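PixA inclusion body protein (PDB 4LZK) is of unknown function but belongs to the PixA family of inclusion body proteins and probably contributes to protein inclusions in the bacterial cell. Local coordinates at residues L164-R167 against K172-F175. Numbering follows the deposited sequence.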
loop_
_atom_site.group_PDB
_atom_site.type_symbol
_atom_site.label_atom_id
_atom_site.label_comp_id
_atom_site.label_asym_id
_atom_site.label_seq_id
_atom_site.Cartn_x
_atom_site.Cartn_y
_atom_site.Cartn_z
ATOM N N LEU C 164 12.995 23.997 -10.268
ATOM C CA LEU C 164 12.263 24.429 -9.110
ATOM C C LEU C 164 12.406 25.980 -8.977
ATOM O O LEU C 164 13.527 26.524 -8.807
ATOM C CB LEU C 164 12.800 23.690 -7.909
ATOM C CG LEU C 164 11.923 23.589 -6.706
ATOM C CD1 LEU C 164 12.539 22.722 -5.676
ATOM C CD2 LEU C 164 11.635 24.919 -6.096
ATOM N N TYR C 165 11.284 26.675 -9.054
ATOM C CA TYR C 165 11.315 28.156 -8.914
ATOM C C TYR C 165 10.709 28.521 -7.591
ATOM O O TYR C 165 9.775 27.829 -7.126
ATOM C CB TYR C 165 10.567 28.852 -10.045
ATOM C CG TYR C 165 11.228 28.774 -11.337
ATOM C CD1 TYR C 165 12.208 29.687 -11.725
ATOM C CD2 TYR C 165 10.908 27.748 -12.209
ATOM C CE1 TYR C 165 12.826 29.578 -12.947
ATOM C CE2 TYR C 165 11.495 27.644 -13.403
ATOM C CZ TYR C 165 12.484 28.534 -13.763
ATOM O OH TYR C 165 13.067 28.344 -14.980
ATOM N N THR C 166 11.245 29.545 -6.905
ATOM C CA THR C 166 10.532 29.959 -5.726
ATOM C C THR C 166 9.803 31.268 -5.995
ATOM O O THR C 166 10.168 32.013 -6.882
ATOM C CB THR C 166 11.408 30.154 -4.453
ATOM O OG1 THR C 166 12.587 30.915 -4.771
ATOM C CG2 THR C 166 11.757 28.819 -3.838
ATOM N N ARG C 167 8.771 31.495 -5.211
ATOM C CA ARG C 167 7.941 32.725 -5.290
ATOM C C ARG C 167 8.488 33.665 -4.288
ATOM O O ARG C 167 8.483 33.354 -3.093
ATOM C CB ARG C 167 6.477 32.464 -4.866
ATOM C CG ARG C 167 5.605 33.718 -4.954
ATOM C CD ARG C 167 4.342 33.663 -4.114
ATOM N NE ARG C 167 3.437 34.781 -4.424
ATOM C CZ ARG C 167 2.424 34.726 -5.295
ATOM N NH1 ARG C 167 2.140 33.571 -5.911
ATOM N NH2 ARG C 167 1.657 35.806 -5.515
ATOM N N LYS C 172 8.886 34.901 -9.612
ATOM C CA LYS C 172 9.638 33.628 -9.542
ATOM C C LYS C 172 11.146 33.852 -9.583
ATOM O O LYS C 172 11.592 34.726 -10.256
ATOM C CB LYS C 172 9.260 32.692 -10.706
ATOM C CG LYS C 172 7.778 32.591 -10.979
ATOM C CD LYS C 172 7.232 31.186 -10.740
ATOM C CE LYS C 172 5.953 30.939 -11.543
ATOM N NZ LYS C 172 6.089 31.217 -13.008
ATOM N N SER C 173 11.919 33.042 -8.847
ATOM C CA SER C 173 13.398 33.016 -8.919
ATOM C C SER C 173 13.847 31.542 -8.993
ATOM O O SER C 173 13.340 30.721 -8.274
ATOM C CB SER C 173 14.064 33.630 -7.660
ATOM O OG SER C 173 13.177 34.427 -6.890
ATOM N N LEU C 174 14.825 31.234 -9.799
ATOM C CA LEU C 174 15.366 29.867 -9.842
ATOM C C LEU C 174 16.001 29.404 -8.533
ATOM O O LEU C 174 16.932 30.034 -8.035
ATOM C CB LEU C 174 16.346 29.721 -10.965
ATOM C CG LEU C 174 16.957 28.330 -11.169
ATOM C CD1 LEU C 174 15.928 27.298 -11.664
ATOM C CD2 LEU C 174 18.152 28.439 -12.095
ATOM N N PHE C 175 15.493 28.308 -7.974
ATOM C CA PHE C 175 16.174 27.702 -6.868
ATOM C C PHE C 175 17.197 26.675 -7.356
ATOM O O PHE C 175 18.328 26.647 -6.860
ATOM C CB PHE C 175 15.178 27.050 -5.953
ATOM C CG PHE C 175 15.769 26.473 -4.689
ATOM C CD1 PHE C 175 16.042 27.303 -3.593
ATOM C CD2 PHE C 175 16.037 25.111 -4.565
ATOM C CE1 PHE C 175 16.544 26.774 -2.408
ATOM C CE2 PHE C 175 16.582 24.586 -3.391
ATOM C CZ PHE C 175 16.854 25.429 -2.322
HETATM O O HOH W 1 12.290 33.495 -4.050
#
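Tyr165 swings its ring out anti to its own carbonyl carbon (chi1 -71°), while Leu174 extends CG on the side remote from its amide nitrogen (chi1 -178°), and the two side chains meet at a slant on one face of the hairpin. Leu174 CD1 sits over a face of the phenol ring, 4.0 Å above its plane and displaced toward the rim, while Tyr165 CE1 lies 4.0 Å from Leu174 CB. The carbonyl carbon of Ser173 comes up to the ring's edge. On the same face, Lys172 lays CB and CD near Tyr165 CB, then bends so that its amine turns off from the neighbouring strand.

The opposite face is polar where Thr166 pairs with Ser173. Their hydroxyls are too far apart to bond directly, and one water joins them, 2.7 Å from Thr166 OG1 and 3.1 Å from Ser173 OG. Beneath this bridge, the backbones make both hydrogen bonds of the pair, Thr166 N to Ser173 O and Ser173 N to Thr166 O, each 2.8 Å long. Lys172 CA adds a CA-H...O contact to Thr166 O at 3.2 Å, giving that oxygen a second donor.

Further from the turn, Phe175 N binds Leu164 O. The side chains of Leu164 and Phe175 lie next to each other and point the same way, with Leu164 CD2 4.1 Å from Phe175 CB, and helix 28-34 packs against both. At the other end, Arg167 reaches Asn170 of the turn and the backbone of Glu120 in a second subunit.

The helix-like psi of Phe175 (-50°), together with backbone bonding of Leu164 to both Phe175 and Gly176, is consistent with a classic bulge. The whole illustrates the tip of an antiparallel beta hairpin, strands 154-167 and 172-186 joined by a four-residue connection, with hydrogen-bonded and non-hydrogen-bonded pairs alternating.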